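Local coordinates for acetyl xylan esterase (PDB 6XYC), which probably removes both acetyl and feruloyl groups from complex xylans as a bifunctional serine esterase of the alpha/beta-hydrolase fold, at residues A[42-47]-A[72-77]; A[115-120]-A[160-165]. All blocks are in the same frame, centred on the assembly; numbering follows the deposited sequence.

Contact 1: residues A[42-47]-A[72-77]; sequences IIIIYG and FAVISI
Ile42 and Ile44 each use both backbone polar atoms toward strand 73-77, giving the four regular hydrogen bonds of a parallel pair. Ile42 N donates to Ala73 O and Ile75 N to Ile42 O; Ile44 N donates to Ile75 O at 2.8 Å, and Ile77 N closes the run on Ile44 O at a longer 3.2 Å. Ile43 CA makes a CA-H...O contact with the same carbonyl, Ile75 O.

Beyond the last of these bonds a water bridges the strands where they diverge: it donates to Ile44 O, Ile77 O and Ser76 OG, and weakly accepts from Tyr46 N. Ser76 OG also bonds Lys56 O, while the Tyr46 hydroxyl is held by Ala52 O and His79 N.

Apolar contacts line both faces. With CG1 set between its backbone N and carbonyl carbon (chi1 71°), Ile44 lays CG1 3.5 Å from Ser76 CB and carries CD1 to 3.8 Å from Val74 CG1. An alanine here would probably open a gap beside Val74 CG1 and Ser76 CB, against which the CG1-CD1 arm now packs. On the same face, Ile42 CG1 meets Phe72 CD2 at 3.7 Å. On the other, Ile77 reaches across with CD1, 3.8 Å from Ile45 CG1, and brings CG2 near Ile43 CG2.

The pair forms the two strands of a right-handed beta-alpha-beta crossover through helix 56-69, whose Leu67 packs on Ile44 and Val74. Helix 89-103 lies against Ile43, Ile45, Ile75 and Ile77, while strands 26-32 and 114-120 flank the pair.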
ATOM      1  N   ILE A  42       6.966   8.885   3.016  1.00 24.17           N
ATOM      2  CA  ILE A  42       5.781   8.208   2.496  1.00 25.49           C
ATOM      3  C   ILE A  42       6.250   7.086   1.577  1.00 24.84           C
ATOM      4  O   ILE A  42       6.981   7.340   0.610  1.00 22.18           O
ATOM      5  CB  ILE A  42       4.852   9.159   1.724  1.00 26.64           C
ATOM      6  CG1 ILE A  42       4.466  10.366   2.587  1.00 29.09           C
ATOM      7  CG2 ILE A  42       3.609   8.407   1.243  1.00 23.99           C
ATOM      8  CD1 ILE A  42       3.612  10.032   3.786  1.00 24.83           C
ATOM      9  N   ILE A  43       5.824   5.858   1.870  1.00 24.47           N
ATOM     10  CA  ILE A  43       6.072   4.716   0.997  1.00 21.80           C
ATOM     11  C   ILE A  43       4.909   4.594   0.023  1.00 24.73           C
ATOM     12  O   ILE A  43       3.738   4.641   0.424  1.00 26.53           O
ATOM     13  CB  ILE A  43       6.247   3.429   1.815  1.00 22.20           C
ATOM     14  CG1 ILE A  43       7.547   3.501   2.625  1.00 24.50           C
ATOM     15  CG2 ILE A  43       6.257   2.212   0.898  1.00 22.41           C
ATOM     16  CD1 ILE A  43       7.668   2.444   3.696  1.00 28.93           C
ATOM     17  N   ILE A  44       5.219   4.457  -1.266  1.00 22.22           N
ATOM     18  CA  ILE A  44       4.174   4.358  -2.277  1.00 21.77           C
ATOM     19  C   ILE A  44       4.328   3.051  -3.039  1.00 22.68           C
ATOM     20  O   ILE A  44       5.441   2.554  -3.253  1.00 24.51           O
ATOM     21  CB  ILE A  44       4.182   5.560  -3.246  1.00 22.66           C
ATOM     22  CG1 ILE A  44       5.387   5.525  -4.187  1.00 22.28           C
ATOM     23  CG2 ILE A  44       4.179   6.873  -2.467  1.00 22.95           C
ATOM     24  CD1 ILE A  44       5.349   6.616  -5.259  1.00 23.16           C
ATOM     25  N   ILE A  45       3.194   2.502  -3.475  1.00 21.92           N
ATOM     26  CA  ILE A  45       3.154   1.171  -4.077  1.00 21.16           C
ATOM     27  C   ILE A  45       2.245   1.200  -5.299  1.00 22.12           C
ATOM     28  O   ILE A  45       1.068   1.569  -5.197  1.00 22.63           O
ATOM     29  CB  ILE A  45       2.657   0.096  -3.090  1.00 20.61           C
ATOM     30  CG1 ILE A  45       3.376   0.207  -1.743  1.00 21.71           C
ATOM     31  CG2 ILE A  45       2.840  -1.303  -3.705  1.00 20.69           C
ATOM     32  CD1 ILE A  45       2.770  -0.698  -0.684  1.00 23.12           C
ATOM     33  N   TYR A  46       2.773   0.769  -6.439  1.00 22.41           N
ATOM     34  CA  TYR A  46       2.007   0.753  -7.678  1.00 22.42           C
ATOM     35  C   TYR A  46       0.871  -0.263  -7.603  1.00 23.58           C
ATOM     36  O   TYR A  46       0.879  -1.195  -6.790  1.00 20.04           O
ATOM     37  CB  TYR A  46       2.907   0.394  -8.862  1.00 23.45           C
ATOM     38  CG  TYR A  46       3.698  -0.885  -8.658  1.00 21.27           C
ATOM     39  CD1 TYR A  46       5.040  -0.839  -8.293  1.00 23.19           C
ATOM     40  CD2 TYR A  46       3.110  -2.141  -8.808  1.00 21.86           C
ATOM     41  CE1 TYR A  46       5.768  -1.995  -8.090  1.00 22.56           C
ATOM     42  CE2 TYR A  46       3.840  -3.309  -8.617  1.00 23.61           C
ATOM     43  CZ  TYR A  46       5.169  -3.227  -8.248  1.00 23.36           C
ATOM     44  OH  TYR A  46       5.903  -4.372  -8.049  1.00 25.09           O
ATOM     45  N   GLY A  47      -0.105  -0.079  -8.485  1.00 24.29           N
ATOM     46  CA  GLY A  47      -1.132  -1.072  -8.732  1.00 23.16           C
ATOM     47  C   GLY A  47      -0.832  -1.871  -9.987  1.00 22.39           C
ATOM     48  O   GLY A  47      -0.288  -1.354 -10.963  1.00 21.45           O
ATOM     49  N   PHE A  72       7.431  15.704   1.725  1.00 29.98           N
ATOM     50  CA  PHE A  72       7.705  14.347   2.175  1.00 28.00           C
ATOM     51  C   PHE A  72       8.773  13.706   1.300  1.00 28.46           C
ATOM     52  O   PHE A  72       8.814  13.931   0.086  1.00 28.18           O
ATOM     53  CB  PHE A  72       6.442  13.483   2.132  1.00 26.03           C
ATOM     54  CG  PHE A  72       5.387  13.901   3.111  1.00 27.19           C
ATOM     55  CD1 PHE A  72       4.383  14.768   2.734  1.00 30.83           C
ATOM     56  CD2 PHE A  72       5.401  13.414   4.405  1.00 29.83           C
ATOM     57  CE1 PHE A  72       3.408  15.152   3.637  1.00 29.27           C
ATOM     58  CE2 PHE A  72       4.432  13.792   5.315  1.00 27.90           C
ATOM     59  CZ  PHE A  72       3.432  14.662   4.927  1.00 26.99           C
ATOM     60  N   ALA A  73       9.647  12.924   1.927  1.00 24.39           N
ATOM     61  CA  ALA A  73      10.447  11.958   1.194  1.00 27.79           C
ATOM     62  C   ALA A  73       9.530  10.874   0.638  1.00 28.27           C
ATOM     63  O   ALA A  73       8.574  10.453   1.299  1.00 26.60           O
ATOM     64  CB  ALA A  73      11.505  11.335   2.103  1.00 28.93           C
ATOM     65  N   VAL A  74       9.813  10.427  -0.584  1.00 26.02           N
ATOM     66  CA  VAL A  74       8.991   9.431  -1.261  1.00 25.26           C
ATOM     67  C   VAL A  74       9.837   8.195  -1.517  1.00 24.82           C
ATOM     68  O   VAL A  74      10.923   8.287  -2.099  1.00 25.06           O
ATOM     69  CB  VAL A  74       8.401   9.972  -2.577  1.00 24.84           C
ATOM     70  CG1 VAL A  74       7.739   8.838  -3.359  1.00 23.70           C
ATOM     71  CG2 VAL A  74       7.410  11.106  -2.309  1.00 25.80           C
ATOM     72  N   ILE A  75       9.331   7.041  -1.097  1.00 21.15           N
ATOM     73  CA  ILE A  75       9.994   5.765  -1.318  1.00 21.49           C
ATOM     74  C   ILE A  75       9.033   4.875  -2.093  1.00 23.91           C
ATOM     75  O   ILE A  75       8.016   4.433  -1.550  1.00 24.51           O
ATOM     76  CB  ILE A  75      10.415   5.103   0.003  1.00 21.87           C
ATOM     77  CG1 ILE A  75      11.271   6.071   0.825  1.00 26.85           C
ATOM     78  CG2 ILE A  75      11.175   3.824  -0.257  1.00 23.80           C
ATOM     79  CD1 ILE A  75      10.509   6.801   1.910  1.00 27.96           C
ATOM     80  N   SER A  76       9.349   4.607  -3.354  1.00 22.12           N
ATOM     81  CA  SER A  76       8.526   3.763  -4.211  1.00 20.82           C
ATOM     82  C   SER A  76       9.152   2.379  -4.292  1.00 21.31           C
ATOM     83  O   SER A  76      10.316   2.244  -4.677  1.00 24.32           O
ATOM     84  CB  SER A  76       8.385   4.378  -5.603  1.00 22.54           C
ATOM     85  OG  SER A  76       7.455   3.647  -6.386  1.00 22.22           O
ATOM     86  N   ILE A  77       8.375   1.356  -3.952  1.00 23.70           N
ATOM     87  CA  ILE A  77       8.918   0.020  -3.764  1.00 21.61           C
ATOM     88  C   ILE A  77       8.380  -0.930  -4.823  1.00 24.53           C
ATOM     89  O   ILE A  77       7.243  -0.806  -5.292  1.00 24.06           O
ATOM     90  CB  ILE A  77       8.607  -0.527  -2.351  1.00 22.12           C
ATOM     91  CG1 ILE A  77       7.091  -0.698  -2.156  1.00 24.14           C
ATOM     92  CG2 ILE A  77       9.170   0.395  -1.280  1.00 21.52           C
ATOM     93  CD1 ILE A  77       6.717  -1.432  -0.885  1.00 23.13           C
TER
HETATM   94  O   HOH W   1       5.832   1.464  -6.179  1.00 22.04           O

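Contact 2: residues A[115-120]-A[160-165]; sequences IGITGF and SHVDAV
Ile117 CG2 touches two valines of the other segment, 3.9 Å from Val162 CG1 and 3.8 Å from Val165 CG2. The Ile117 and Val165 side chains run side by side, as partners in a parallel bridge. Chi1 of -165° turns Ile117 CG1 anti to the backbone N and puts CG2 between that N and the carbonyl carbon, on the side of the valines.

Before strand 164-168 settles into the sheet, the Asp163 side chain supplies an acceptor for Ile115 N where a neighbouring strand would offer a carbonyl. Asp163 OD1 takes the Ile115 N-H through its anti lone pair at 2.8 Å, nearly straight, and Asp163 N returns a bond of 2.9 Å to Ile115 O. His161 NE2 donates to the other oxygen, Asp163 OD2, which lies close to the imidazole plane but receives the bond from above the carboxylate plane; this second hold would help fix the rotation of the carboxylate. Ile117 N donates to Ala164 O at 3.0 Å.

Here strand 164-168 joins the central sheet as the parallel neighbour of strand 114-120, which leads to the probable nucleophile elbow of the alpha/beta-hydrolase fold. Helix 89-103 touches Ile117 and Val162, whereas helix 269-284 packs on Thr118 and Ala164 from the opposite face.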
ATOM      1  N   ILE A 115       6.174   7.566   9.082  1.00 32.79           N
ATOM      2  CA  ILE A 115       6.263   6.818   7.831  1.00 29.39           C
ATOM      3  C   ILE A 115       4.833   6.477   7.439  1.00 27.20           C
ATOM      4  O   ILE A 115       4.232   5.555   8.004  1.00 28.65           O
ATOM      5  CB  ILE A 115       7.113   5.552   7.953  1.00 31.74           C
ATOM      6  CG1 ILE A 115       8.523   5.905   8.429  1.00 33.33           C
ATOM      7  CG2 ILE A 115       7.178   4.821   6.619  1.00 32.38           C
ATOM      8  CD1 ILE A 115       9.452   4.705   8.581  1.00 32.32           C
ATOM      9  N   GLY A 116       4.282   7.217   6.481  1.00 26.52           N
ATOM     10  CA  GLY A 116       3.004   6.868   5.901  1.00 25.23           C
ATOM     11  C   GLY A 116       3.166   5.922   4.731  1.00 25.32           C
ATOM     12  O   GLY A 116       4.270   5.668   4.250  1.00 26.38           O
ATOM     13  N   ILE A 117       2.037   5.393   4.268  1.00 22.76           N
ATOM     14  CA  ILE A 117       2.050   4.435   3.168  1.00 23.65           C
ATOM     15  C   ILE A 117       0.797   4.641   2.327  1.00 24.10           C
ATOM     16  O   ILE A 117      -0.286   4.922   2.850  1.00 21.36           O
ATOM     17  CB  ILE A 117       2.169   2.987   3.692  1.00 22.36           C
ATOM     18  CG1 ILE A 117       2.546   2.038   2.560  1.00 23.22           C
ATOM     19  CG2 ILE A 117       0.880   2.543   4.363  1.00 23.58           C
ATOM     20  CD1 ILE A 117       3.058   0.686   3.019  1.00 21.44           C
ATOM     21  N   THR A 118       0.957   4.518   1.010  1.00 22.08           N
ATOM     22  CA  THR A 118      -0.144   4.718   0.080  1.00 20.98           C
ATOM     23  C   THR A 118       0.132   3.909  -1.181  1.00 22.67           C
ATOM     24  O   THR A 118       1.282   3.599  -1.506  1.00 21.75           O
ATOM     25  CB  THR A 118      -0.326   6.207  -0.271  1.00 21.09           C
ATOM     26  OG1 THR A 118      -1.452   6.377  -1.136  1.00 24.57           O
ATOM     27  CG2 THR A 118       0.927   6.763  -0.942  1.00 22.63           C
ATOM     28  N   GLY A 119      -0.939   3.552  -1.874  1.00 23.75           N
ATOM     29  CA  GLY A 119      -0.830   2.810  -3.117  1.00 22.47           C
ATOM     30  C   GLY A 119      -2.167   2.843  -3.817  1.00 23.12           C
ATOM     31  O   GLY A 119      -3.190   3.203  -3.218  1.00 22.65           O
ATOM     32  N   PHE A 120      -2.167   2.477  -5.100  1.00 22.92           N
ATOM     33  CA  PHE A 120      -3.413   2.422  -5.861  1.00 24.69           C
ATOM     34  C   PHE A 120      -3.705   0.998  -6.338  1.00 24.65           C
ATOM     35  O   PHE A 120      -2.783   0.253  -6.677  1.00 20.46           O
ATOM     36  CB  PHE A 120      -3.408   3.438  -7.049  1.00 25.83           C
ATOM     37  CG  PHE A 120      -2.165   3.427  -7.904  1.00 25.93           C
ATOM     38  CD1 PHE A 120      -1.036   4.140  -7.539  1.00 28.92           C
ATOM     39  CD2 PHE A 120      -2.156   2.742  -9.106  1.00 30.04           C
ATOM     40  CE1 PHE A 120       0.089   4.131  -8.334  1.00 31.37           C
ATOM     41  CE2 PHE A 120      -1.042   2.743  -9.902  1.00 31.98           C
ATOM     42  CZ  PHE A 120       0.080   3.435  -9.518  1.00 31.43           C
ATOM     43  N   SER A 160       8.121  -2.545  11.761  1.00 34.74           N
ATOM     44  CA  SER A 160       7.562  -2.469  10.418  1.00 30.01           C
ATOM     45  C   SER A 160       6.229  -1.730  10.380  1.00 31.01           C
ATOM     46  O   SER A 160       5.492  -1.845   9.394  1.00 31.46           O
ATOM     47  CB  SER A 160       7.393  -3.872   9.843  1.00 29.20           C
ATOM     48  OG  SER A 160       6.439  -4.616  10.584  1.00 34.70           O
ATOM     49  N   HIS A 161       5.914  -0.961  11.420  1.00 30.39           N
ATOM     50  CA  HIS A 161       4.624  -0.291  11.519  1.00 32.01           C
ATOM     51  C   HIS A 161       4.576   0.945  10.624  1.00 30.02           C
ATOM     52  O   HIS A 161       5.603   1.554  10.308  1.00 28.26           O
ATOM     53  CB  HIS A 161       4.344   0.095  12.973  1.00 33.09           C
ATOM     54  CG  HIS A 161       4.801   1.473  13.337  1.00 36.63           C
ATOM     55  ND1 HIS A 161       6.058   1.732  13.842  1.00 38.51           N
ATOM     56  CD2 HIS A 161       4.162   2.666  13.284  1.00 36.75           C
ATOM     57  CE1 HIS A 161       6.175   3.027  14.077  1.00 42.27           C
ATOM     58  NE2 HIS A 161       5.040   3.616  13.743  1.00 39.71           N
ATOM     59  N   VAL A 162       3.363   1.286  10.190  1.00 26.67           N
ATOM     60  CA  VAL A 162       3.096   2.494   9.426  1.00 26.92           C
ATOM     61  C   VAL A 162       2.199   3.397  10.259  1.00 26.85           C
ATOM     62  O   VAL A 162       1.416   2.925  11.089  1.00 26.96           O
ATOM     63  CB  VAL A 162       2.444   2.193   8.056  1.00 24.91           C
ATOM     64  CG1 VAL A 162       3.436   1.497   7.129  1.00 25.43           C
ATOM     65  CG2 VAL A 162       1.188   1.356   8.236  1.00 26.20           C
ATOM     66  N   ASP A 163       2.298   4.705  10.016  1.00 25.78           N
ATOM     67  CA  ASP A 163       1.625   5.687  10.861  1.00 29.16           C
ATOM     68  C   ASP A 163       0.325   6.218  10.273  1.00 32.03           C
ATOM     69  O   ASP A 163      -0.487   6.783  11.020  1.00 27.53           O
ATOM     70  CB  ASP A 163       2.549   6.873  11.147  1.00 31.47           C
ATOM     71  CG  ASP A 163       3.767   6.479  11.948  1.00 37.00           C
ATOM     72  OD1 ASP A 163       4.892   6.638  11.438  1.00 32.50           O
ATOM     73  OD2 ASP A 163       3.603   6.011  13.091  1.00 37.75           O
ATOM     74  N   ALA A 164       0.109   6.049   8.970  1.00 26.26           N
ATOM     75  CA  ALA A 164      -1.091   6.529   8.299  1.00 25.80           C
ATOM     76  C   ALA A 164      -1.152   5.868   6.933  1.00 22.83           C
ATOM     77  O   ALA A 164      -0.118   5.478   6.374  1.00 22.71           O
ATOM     78  CB  ALA A 164      -1.090   8.057   8.163  1.00 26.12           C
ATOM     79  N   VAL A 165      -2.362   5.738   6.402  1.00 23.98           N
ATOM     80  CA  VAL A 165      -2.587   5.014   5.158  1.00 24.53           C
ATOM     81  C   VAL A 165      -3.478   5.849   4.254  1.00 24.30           C
ATOM     82  O   VAL A 165      -4.465   6.433   4.710  1.00 22.56           O
ATOM     83  CB  VAL A 165      -3.232   3.636   5.407  1.00 23.07           C
ATOM     84  CG1 VAL A 165      -3.523   2.935   4.077  1.00 22.56           C
ATOM     85  CG2 VAL A 165      -2.353   2.775   6.304  1.00 24.14           C
TER

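Contacts 1 and 2 sit in one central sheet, their centres about 9 Å apart, and follow each other along the chain: 42-47 with 72-77 closes before 115-120 with 160-165 opens. Strands 39-45 and 114-120 are the neighbours that join them, with Ile43 N and Ile43 O probably bonded to Gly116 O and Thr118 N. The strand order is therefore 73-77, 39-45, 114-120, 164-168, all parallel, with helix 89-103 against both contacts. Gly47, beyond strand 39-45, lines the pocket of the bound sulfonyl fluoride, and strand 114-120 leads to Ser121, consistent with the nucleophile elbow of an alpha/beta hydrolase.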